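Local coordinates for protein possible adhesin (Caldicellulosiruptor kronotskyensis, PDB 4WA0) that probably mediates attachment of its extremely thermophilic bacterium to cellulose, this chain being the magnesium-binding, beta-helical C-terminal domain of a tapirin, at residues A[146-151]-A[167-172]; A[186-191]-A[205-210]; A[258-263]-A[293-298]; A[16-21]-A[321-326]. One frame throughout, in Å; residues are numbered along the deposited sequence. Where two conformers were deposited one is given.

Contact 1: residues A[146-151]-A[167-172]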
# COMPACT_ATOMS: atom_id res chain seq x y z
N LEU A 146 -5.95 -10.52 -20.30
CA LEU A 146 -4.81 -9.59 -20.27
C LEU A 146 -5.02 -8.69 -21.50
O LEU A 146 -4.90 -9.13 -22.64
CB LEU A 146 -3.49 -10.33 -20.31
CG LEU A 146 -2.22 -9.46 -20.43
CD1 LEU A 146 -2.14 -8.44 -19.32
CD2 LEU A 146 -0.91 -10.30 -20.53
N GLU A 147 -5.35 -7.42 -21.27
CA GLU A 147 -5.68 -6.44 -22.31
C GLU A 147 -4.59 -5.39 -22.26
O GLU A 147 -4.38 -4.74 -21.21
CB GLU A 147 -7.05 -5.80 -22.01
CG GLU A 147 -7.39 -4.81 -23.08
CD GLU A 147 -8.78 -4.22 -22.95
OE1 GLU A 147 -9.48 -4.54 -21.96
OE2 GLU A 147 -9.12 -3.41 -23.84
N VAL A 148 -3.91 -5.18 -23.36
CA VAL A 148 -2.77 -4.28 -23.46
C VAL A 148 -2.98 -3.33 -24.64
O VAL A 148 -2.89 -3.76 -25.80
CB VAL A 148 -1.44 -5.06 -23.63
CG1 VAL A 148 -0.21 -4.17 -23.49
CG2 VAL A 148 -1.30 -6.27 -22.68
N ILE A 149 -3.36 -2.10 -24.36
CA ILE A 149 -3.85 -1.18 -25.42
C ILE A 149 -3.25 0.23 -25.34
O ILE A 149 -2.76 0.68 -24.27
CB ILE A 149 -5.40 -1.12 -25.49
CG1 ILE A 149 -6.05 -0.40 -24.30
CG2 ILE A 149 -5.96 -2.56 -25.65
CD1 ILE A 149 -7.50 -0.15 -24.46
N ASP A 150 -3.41 0.95 -26.45
CA ASP A 150 -3.22 2.38 -26.46
C ASP A 150 -1.79 2.76 -26.08
O ASP A 150 -1.54 3.88 -25.54
CB ASP A 150 -4.26 3.09 -25.58
CG ASP A 150 -5.69 2.88 -26.04
OD1 ASP A 150 -5.97 2.45 -27.21
OD2 ASP A 150 -6.61 3.16 -25.24
N GLY A 151 -0.83 1.90 -26.41
CA GLY A 151 0.55 2.20 -26.20
C GLY A 151 1.25 1.50 -25.06
O GLY A 151 2.48 1.62 -24.92
N LEU A 167 -6.05 -12.88 -24.45
CA LEU A 167 -5.11 -11.82 -24.70
C LEU A 167 -5.62 -10.89 -25.75
O LEU A 167 -6.09 -11.37 -26.82
CB LEU A 167 -3.79 -12.41 -25.12
CG LEU A 167 -2.68 -11.40 -25.40
CD1 LEU A 167 -2.23 -10.56 -24.21
CD2 LEU A 167 -1.52 -12.08 -26.10
N VAL A 168 -5.60 -9.57 -25.48
CA VAL A 168 -5.93 -8.59 -26.46
C VAL A 168 -4.81 -7.57 -26.44
O VAL A 168 -4.50 -6.99 -25.35
CB VAL A 168 -7.28 -7.93 -26.15
CG1 VAL A 168 -7.51 -6.74 -27.03
CG2 VAL A 168 -8.45 -8.93 -26.21
N VAL A 169 -4.23 -7.32 -27.60
CA VAL A 169 -3.19 -6.30 -27.74
C VAL A 169 -3.49 -5.48 -29.01
O VAL A 169 -3.61 -6.03 -30.13
CB VAL A 169 -1.77 -6.92 -27.87
CG1 VAL A 169 -0.71 -5.83 -28.01
CG2 VAL A 169 -1.43 -7.86 -26.72
N ARG A 170 -3.63 -4.17 -28.86
CA ARG A 170 -4.01 -3.32 -29.99
C ARG A 170 -3.62 -1.90 -29.77
O ARG A 170 -3.26 -1.53 -28.69
CB ARG A 170 -5.53 -3.43 -30.25
CG ARG A 170 -6.43 -3.10 -29.13
CD ARG A 170 -7.88 -3.03 -29.64
NE ARG A 170 -8.81 -2.84 -28.58
CZ ARG A 170 -9.05 -1.68 -27.97
NH1 ARG A 170 -8.46 -0.55 -28.37
NH2 ARG A 170 -9.92 -1.67 -26.99
N ASN A 171 -3.78 -1.05 -30.79
CA ASN A 171 -3.56 0.33 -30.69
C ASN A 171 -2.14 0.72 -30.27
O ASN A 171 -1.93 1.48 -29.32
CB ASN A 171 -4.61 0.96 -29.81
CG ASN A 171 -5.88 1.24 -30.55
OD1 ASN A 171 -6.86 0.48 -30.48
ND2 ASN A 171 -5.90 2.35 -31.27
N GLY A 172 -1.15 0.18 -30.99
CA GLY A 172 0.23 0.57 -30.78
C GLY A 172 0.90 -0.01 -29.55
O GLY A 172 1.79 0.57 -29.03
O HOH W 1 3.91 -0.06 -27.54
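Two neighbouring rungs of a parallel beta-helix meet where L146 to I149 runs beside L167 to R170, the strand axes 4.7 Å apart and 1° from parallel. V168 sits at the centre of the ladder: its N gives a hydrogen bond to L146 O, and its O accepts one from V148 N at 2.8 Å. R170 N then bonds to V148 O.

On the buried face like stacks on like, L146 on L167 and V148 on V169. L167 CD1 packs 3.9 Å from L146 CD2, the two leucines lying side by side. Branched apolar residues suit this face, where each packs on its counterpart in the next coil.

The face of E147 and I149 mixes charged and apolar residues, and R170 does more varied work there. Its CG stands between backbone N and carbonyl carbon (chi1 58°), and with I149 CG1 turned likewise (chi1 71°) the two chains run alongside each other. I149 CG2 lies over one guanidinium face, 4.0 Å above its plane. R170 NH1 donates to N171 OD1 at 2.8 Å, helping to fix the group's rotation. E147 OE2 forms a long salt bridge to R170 NH2 at 3.7 Å, well out of the guanidinium plane, so charge alone acts there. Positive backbone phi at D150, G151, N171 and G172 turns both chains off the sheet at matching points, a repeat characteristic of the stacked coils of a parallel beta-helix.

Contact 2: residues A[186-191]-A[205-210]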
# COMPACT_ATOMS: atom_id res chain seq x y z
N ALA A 186 -5.76 -19.78 -22.77
CA ALA A 186 -6.90 -20.73 -22.88
C ALA A 186 -7.65 -20.61 -24.21
O ALA A 186 -8.40 -21.46 -24.55
CB ALA A 186 -7.86 -20.49 -21.73
N THR A 187 -7.50 -19.49 -24.88
CA THR A 187 -8.16 -19.19 -26.18
C THR A 187 -7.12 -18.76 -27.17
O THR A 187 -5.89 -18.67 -26.86
CB THR A 187 -9.17 -18.00 -25.94
OG1 THR A 187 -8.47 -16.84 -25.42
CG2 THR A 187 -10.27 -18.40 -24.93
N THR A 188 -7.59 -18.48 -28.37
CA THR A 188 -6.74 -18.01 -29.49
C THR A 188 -7.13 -16.59 -29.87
O THR A 188 -8.32 -16.31 -30.12
CB THR A 188 -6.84 -18.93 -30.75
OG1 THR A 188 -6.37 -20.24 -30.39
CG2 THR A 188 -6.02 -18.37 -31.88
N PRO A 189 -6.19 -15.67 -29.77
CA PRO A 189 -6.54 -14.29 -30.07
C PRO A 189 -6.76 -13.99 -31.55
O PRO A 189 -6.69 -14.87 -32.42
CB PRO A 189 -5.34 -13.46 -29.58
CG PRO A 189 -4.37 -14.40 -29.02
CD PRO A 189 -4.80 -15.83 -29.30
N ASP A 190 -7.12 -12.73 -31.81
CA ASP A 190 -7.25 -12.23 -33.16
C ASP A 190 -5.96 -11.88 -33.86
O ASP A 190 -4.88 -11.78 -33.24
CB ASP A 190 -8.31 -11.10 -33.21
CG ASP A 190 -7.89 -9.77 -32.68
OD1 ASP A 190 -6.75 -9.47 -32.35
OD2 ASP A 190 -8.84 -8.92 -32.64
N ALA A 191 -6.02 -11.69 -35.16
CA ALA A 191 -4.77 -11.48 -35.91
C ALA A 191 -3.96 -10.29 -35.44
O ALA A 191 -2.76 -10.37 -35.37
CB ALA A 191 -4.98 -11.41 -37.42
N SER A 205 1.57 -21.03 -26.13
CA SER A 205 0.70 -22.19 -26.29
C SER A 205 -0.68 -21.59 -26.35
O SER A 205 -1.22 -21.14 -25.31
CB SER A 205 0.80 -23.17 -25.13
OG SER A 205 2.14 -23.68 -25.03
N TYR A 206 -1.23 -21.54 -27.56
CA TYR A 206 -2.58 -20.97 -27.77
C TYR A 206 -3.65 -21.97 -27.55
O TYR A 206 -3.46 -23.14 -27.90
CB TYR A 206 -2.71 -20.40 -29.15
CG TYR A 206 -1.79 -19.25 -29.55
CD1 TYR A 206 -2.09 -17.94 -29.20
CD2 TYR A 206 -0.69 -19.45 -30.41
CE1 TYR A 206 -1.31 -16.90 -29.61
CE2 TYR A 206 0.07 -18.37 -30.86
CZ TYR A 206 -0.27 -17.09 -30.45
OH TYR A 206 0.45 -15.99 -30.81
N SER A 207 -4.80 -21.61 -26.98
CA SER A 207 -5.89 -22.57 -26.70
C SER A 207 -5.35 -23.85 -26.07
O SER A 207 -5.58 -24.98 -26.56
CB SER A 207 -6.72 -22.87 -27.95
OG SER A 207 -7.41 -21.67 -28.31
N SER A 208 -4.66 -23.62 -24.95
CA SER A 208 -3.83 -24.61 -24.26
C SER A 208 -4.67 -25.15 -23.16
O SER A 208 -5.57 -24.48 -22.64
CB SER A 208 -2.55 -23.86 -23.69
OG SER A 208 -1.83 -24.71 -22.87
N SER A 209 -4.47 -26.42 -22.79
CA SER A 209 -5.14 -27.04 -21.63
C SER A 209 -4.07 -27.10 -20.49
O SER A 209 -3.06 -27.80 -20.61
CB SER A 209 -5.66 -28.47 -21.94
OG SER A 209 -6.54 -28.53 -23.06
N PHE A 210 -4.32 -26.36 -19.42
CA PHE A 210 -3.38 -26.12 -18.34
C PHE A 210 -4.25 -25.86 -17.11
O PHE A 210 -5.45 -25.52 -17.18
CB PHE A 210 -2.46 -24.91 -18.62
CG PHE A 210 -3.21 -23.60 -18.84
CD1 PHE A 210 -3.70 -22.86 -17.76
CD2 PHE A 210 -3.47 -23.17 -20.12
CE1 PHE A 210 -4.37 -21.67 -17.97
CE2 PHE A 210 -4.17 -22.00 -20.33
CZ PHE A 210 -4.60 -21.26 -19.28
O HOH W 2 -8.05 -24.21 -23.81
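S207 and T188 meet through their hydroxyls, T188 OG1 and S207 OG lying 2.7 Å apart in a hydrogen bond whose donor could be either. Both oxygens stand anti to their own carbonyl carbons, beside the backbone N (chi1 -62° for T188 and -67° for S207), which turns them to each other across the gap. Small hydroxyl residues suit a surface seam of this kind, since each can donate or accept a hydrogen bond.

The backbone adds a second bond, from S207 N to T187 O at 3.1 Å. The donor approaches from well above the carbonyl plane, a geometry unlike that of a regular sheet. S207 CA also makes a CH...O contact with A186 O, and a water donates to both A186 O and S208 O, adding a bridge between the two carbonyls.

Rings close the two ends. P189 CD packs 3.4 Å from Y206 CD1, the two side chains crossing at about a right angle. At the other end A186 N lies 3.7 Å from F210 CE2, near the ring plane, while A186 CB approaches F210 CZ; the small alanine lets the ring come up to the backbone.

Further out, F210 meets Y212 edge-to-face and also touches the ring of Y163. T187 OG1 is bonded to N165 O and S166 OG of the preceding coil. D190 is the N-cap of helix 191-195, whose I194 packs on both P189 and Y206, while Y206, S208 and F210 rest on strand 182-185.

Contact 3: residues A[258-263]-A[293-298]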
# COMPACT_ATOMS: atom_id res chain seq x y z
N GLN A 258 10.31 6.88 23.71
CA GLN A 258 9.16 6.50 22.92
C GLN A 258 7.95 7.12 23.56
O GLN A 258 7.87 7.24 24.80
CB GLN A 258 8.95 5.01 22.92
CG GLN A 258 10.12 4.24 22.40
CD GLN A 258 9.71 3.07 21.60
OE1 GLN A 258 8.51 2.83 21.38
NE2 GLN A 258 10.72 2.35 21.05
N ILE A 259 6.97 7.45 22.74
CA ILE A 259 5.67 7.88 23.34
C ILE A 259 4.50 7.47 22.44
O ILE A 259 4.64 7.44 21.18
CB ILE A 259 5.74 9.37 23.63
CG1 ILE A 259 4.50 9.87 24.44
CG2 ILE A 259 5.88 10.15 22.34
CD1 ILE A 259 4.69 11.28 24.94
N VAL A 260 3.42 7.03 23.06
CA VAL A 260 2.18 6.82 22.35
C VAL A 260 1.21 7.96 22.72
O VAL A 260 1.03 8.26 23.91
CB VAL A 260 1.60 5.40 22.50
CG1 VAL A 260 1.33 5.07 23.93
CG2 VAL A 260 0.35 5.20 21.66
N ILE A 261 0.61 8.54 21.67
CA ILE A 261 -0.47 9.51 21.82
C ILE A 261 -1.77 8.90 21.38
O ILE A 261 -1.83 8.36 20.29
CB ILE A 261 -0.15 10.74 20.95
CG1 ILE A 261 1.19 11.38 21.31
CG2 ILE A 261 -1.17 11.86 21.06
CD1 ILE A 261 1.47 11.73 22.76
N TYR A 262 -2.81 9.04 22.22
CA TYR A 262 -4.11 8.50 21.94
C TYR A 262 -5.06 9.68 21.74
O TYR A 262 -5.11 10.58 22.59
CB TYR A 262 -4.63 7.74 23.12
CG TYR A 262 -3.84 6.48 23.47
CD1 TYR A 262 -4.01 5.36 22.78
CD2 TYR A 262 -3.03 6.45 24.59
CE1 TYR A 262 -3.29 4.18 23.11
CE2 TYR A 262 -2.30 5.30 24.92
CZ TYR A 262 -2.49 4.18 24.19
OH TYR A 262 -1.82 3.00 24.50
N GLY A 263 -5.78 9.70 20.63
CA GLY A 263 -6.89 10.69 20.46
C GLY A 263 -8.12 9.95 19.99
O GLY A 263 -8.20 9.57 18.83
N HIS A 293 4.11 7.11 18.30
CA HIS A 293 3.04 6.26 17.83
C HIS A 293 1.73 7.03 18.05
O HIS A 293 1.44 7.39 19.15
CB HIS A 293 3.05 4.94 18.56
CG HIS A 293 4.38 4.27 18.45
ND1 HIS A 293 4.72 3.56 17.34
CD2 HIS A 293 5.48 4.29 19.23
CE1 HIS A 293 5.98 3.16 17.43
NE2 HIS A 293 6.46 3.61 18.55
N LEU A 294 0.99 7.27 16.97
CA LEU A 294 -0.23 8.07 17.01
C LEU A 294 -1.37 7.08 16.78
O LEU A 294 -1.38 6.35 15.77
CB LEU A 294 -0.21 9.08 15.86
CG LEU A 294 0.86 10.16 15.94
CD1 LEU A 294 0.83 11.00 14.66
CD2 LEU A 294 0.84 11.03 17.19
N ILE A 295 -2.32 7.05 17.70
CA ILE A 295 -3.46 6.12 17.64
C ILE A 295 -4.75 6.90 17.85
O ILE A 295 -4.88 7.62 18.85
CB ILE A 295 -3.34 5.02 18.68
CG1 ILE A 295 -1.91 4.38 18.62
CG2 ILE A 295 -4.44 3.99 18.48
CD1 ILE A 295 -1.78 3.14 19.39
N SER A 296 -5.64 6.79 16.87
CA SER A 296 -6.91 7.52 16.84
C SER A 296 -8.07 6.69 16.32
O SER A 296 -7.89 5.63 15.60
CB SER A 296 -6.68 8.77 16.03
OG SER A 296 -7.77 9.67 16.19
N ARG A 297 -9.31 7.13 16.63
CA ARG A 297 -10.46 6.63 15.88
C ARG A 297 -11.04 7.67 14.97
O ARG A 297 -12.14 7.49 14.46
CB ARG A 297 -11.57 6.07 16.80
CG ARG A 297 -11.12 4.83 17.55
CD ARG A 297 -12.29 4.04 18.09
NE ARG A 297 -11.96 2.71 18.58
CZ ARG A 297 -11.58 2.40 19.82
NH1 ARG A 297 -11.34 3.31 20.73
NH2 ARG A 297 -11.38 1.11 20.12
N GLY A 298 -10.33 8.75 14.78
CA GLY A 298 -10.63 9.72 13.76
C GLY A 298 -9.43 10.07 12.94
O GLY A 298 -8.51 9.25 12.77
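I295 stands on the same sheet face as V260 and Y262, and its CB, CG1 and CD1 in turn meet strand 258-263. CB lies 4.0 Å from I261 O and also faces Y262 CD1. CG1, anti to the carbonyl carbon (chi1 -49°), passes V260 CG2, and CD1 ends 3.7 Å from V260 CG2 and 4.1 Å from Y262 CE1. The same V260 methyl sits over one face of the Y262 ring, offset toward its rim, so V260, Y262 and I295 form one apolar patch. Helix 342-352 covers it, with I348 on Y262 and I295 and D347 on V260. The buried tyrosine OH is satisfied by D347 and N351 of the same helix.

Beneath them the parallel ladder is regular. I261 N bonds to H293 O and I261 O receives I295 N, both at 2.9 Å, and G263 N bonds to I295 O. At its end S296 OG donates to G263 O at 2.7 Å, in the carbonyl plane, and accepts from G298 N at 3.1 Å. The second bond closes an ST turn, a role open to serine because its short hydroxyl can reach a backbone N two residues on.

On the other face I261 CB packs on L294 CD2, and I261 also touches E275, a magnesium ligand; the I261 side chain itself is about 8 Å from the ion. The pairing is that of parallel beta-helix rungs, here close to the magnesium site.

Contact 4: residues A[16-21]-A[321-326]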
# COMPACT_ATOMS: atom_id res chain seq x y z
N GLY A 16 -10.62 0.69 8.86
CA GLY A 16 -11.54 0.93 7.80
C GLY A 16 -10.79 1.57 6.62
O GLY A 16 -9.55 1.50 6.53
N ALA A 17 -11.53 2.22 5.75
CA ALA A 17 -10.99 2.91 4.61
C ALA A 17 -9.85 3.90 4.97
O ALA A 17 -9.92 4.62 5.96
CB ALA A 17 -12.07 3.61 3.80
N LEU A 18 -8.83 3.94 4.12
CA LEU A 18 -7.63 4.79 4.35
C LEU A 18 -7.48 5.70 3.13
O LEU A 18 -7.34 5.23 2.01
CB LEU A 18 -6.39 3.91 4.56
CG LEU A 18 -5.05 4.70 4.48
CD1 LEU A 18 -4.86 5.74 5.58
CD2 LEU A 18 -3.84 3.77 4.55
N ASN A 19 -7.43 7.02 3.38
CA ASN A 19 -7.07 8.00 2.40
C ASN A 19 -5.77 8.66 2.80
O ASN A 19 -5.72 9.37 3.81
CB ASN A 19 -8.16 9.04 2.29
CG ASN A 19 -9.50 8.42 1.91
OD1 ASN A 19 -9.61 7.59 1.04
ND2 ASN A 19 -10.55 8.88 2.59
N THR A 20 -4.67 8.40 2.09
CA THR A 20 -3.41 9.04 2.38
C THR A 20 -3.35 10.53 1.97
O THR A 20 -4.19 11.07 1.24
CB THR A 20 -2.18 8.32 1.81
OG1 THR A 20 -2.13 8.53 0.42
CG2 THR A 20 -2.28 6.87 2.02
N ASN A 21 -2.34 11.21 2.50
CA ASN A 21 -2.07 12.55 2.11
C ASN A 21 -1.14 12.55 0.90
O ASN A 21 -0.58 11.51 0.52
CB ASN A 21 -1.42 13.33 3.26
CG ASN A 21 -0.13 12.72 3.79
OD1 ASN A 21 -0.02 11.52 3.97
ND2 ASN A 21 0.82 13.57 4.16
N PHE A 321 -10.42 6.59 7.84
CA PHE A 321 -9.24 7.27 8.29
C PHE A 321 -8.65 8.14 7.17
O PHE A 321 -8.44 7.63 6.08
CB PHE A 321 -8.22 6.25 8.71
CG PHE A 321 -6.96 6.82 9.24
CD1 PHE A 321 -7.01 7.85 10.16
CD2 PHE A 321 -5.77 6.30 8.93
CE1 PHE A 321 -5.85 8.39 10.67
CE2 PHE A 321 -4.60 6.78 9.46
CZ PHE A 321 -4.63 7.88 10.30
N ASN A 322 -8.41 9.41 7.45
CA ASN A 322 -7.72 10.32 6.54
C ASN A 322 -6.50 10.83 7.23
O ASN A 322 -6.59 11.20 8.48
CB ASN A 322 -8.62 11.53 6.18
CG ASN A 322 -9.95 11.08 5.53
OD1 ASN A 322 -10.00 10.81 4.39
ND2 ASN A 322 -10.95 10.83 6.36
N ILE A 323 -5.39 10.85 6.50
CA ILE A 323 -4.17 11.54 6.94
C ILE A 323 -4.19 12.86 6.20
O ILE A 323 -4.19 12.86 4.95
CB ILE A 323 -2.88 10.73 6.58
CG1 ILE A 323 -2.91 9.38 7.28
CG2 ILE A 323 -1.63 11.55 7.02
CD1 ILE A 323 -1.74 8.55 6.80
N ASN A 324 -4.28 13.97 6.95
CA ASN A 324 -4.49 15.28 6.29
C ASN A 324 -3.34 16.22 6.61
O ASN A 324 -2.73 16.11 7.67
CB ASN A 324 -5.81 15.94 6.72
CG ASN A 324 -7.04 15.20 6.22
OD1 ASN A 324 -6.98 14.42 5.27
ND2 ASN A 324 -8.14 15.32 6.96
N ALA A 325 -3.08 17.13 5.69
CA ALA A 325 -2.02 18.18 5.84
C ALA A 325 -2.68 19.42 5.43
O ALA A 325 -2.97 19.61 4.24
CB ALA A 325 -0.79 17.91 4.95
N THR A 326 -2.92 20.30 6.39
CA THR A 326 -3.73 21.48 6.15
C THR A 326 -2.97 22.79 5.97
O THR A 326 -3.56 23.75 5.50
CB THR A 326 -4.77 21.65 7.27
OG1 THR A 326 -4.13 21.45 8.55
CG2 THR A 326 -5.94 20.64 7.08
O HOH W 3 -5.81 12.84 2.94
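Backbone bonds join A17 and N19 to F321 and I323, in strands whose axes lie 4.8 Å apart and run 12° from parallel. N19 anchors the ladder through both its backbone N and its backbone O: the N donates to F321 O at 2.9 Å, and the O receives I323 N in a nearly straight bond. A weaker bond from F321 N to A17 O begins the pairing. A water lies close to T20 O and I323 O as the first strand ends.

The polar side-chain link joins the two asparagines of the partly exposed face. N19 ND2 donates to N322 OD1 at 2.7 Å, with an N-H...O angle of 171°. The acceptor lies in the amide plane of N19, while the donor is tilted from the plane of the N322 carbonyl. Asparagine suits both places because one amide can donate while the next accepts, linking neighbouring strands through their side chains.

Apolar packing fills the opposite, buried face. L18 CD1 comes within 3.5 Å of F321 CD2 as the leucine and the ring lie side by side, and I12 and I314 of other strands pack round them.

A polar atom meets an apolar one further along. N21 has its CG between the backbone N and the carbonyl carbon (chi1 57°), placing OD1 3.4 Å from I323 CG2. That oxygen is buried with no polar partner in the model.

In-register stacking, with apolar residues inside and asparagine on asparagine outside, is characteristic of parallel beta-helices, here between residues about 300 positions apart.

From the N terminus, strand 17-19 begins one side of contact 4, which is completed only when strand 320-325 arrives; the other three contacts all nest inside that long loop and follow one another without crossing. Contact 1 joins two successive coils of the helix, and contact 2 closes just beyond it, near the end of that stack; they touch where L167 O meets P189 CB. The chain then travels back past the start, and contact 3 forms on the far side, about 47 Å from contact 1 between centres. Coils built from there lead back to contact 4, where G298 O packs on F321 CD1. Contact 4 thus joins two runs of coils into one beta-helix.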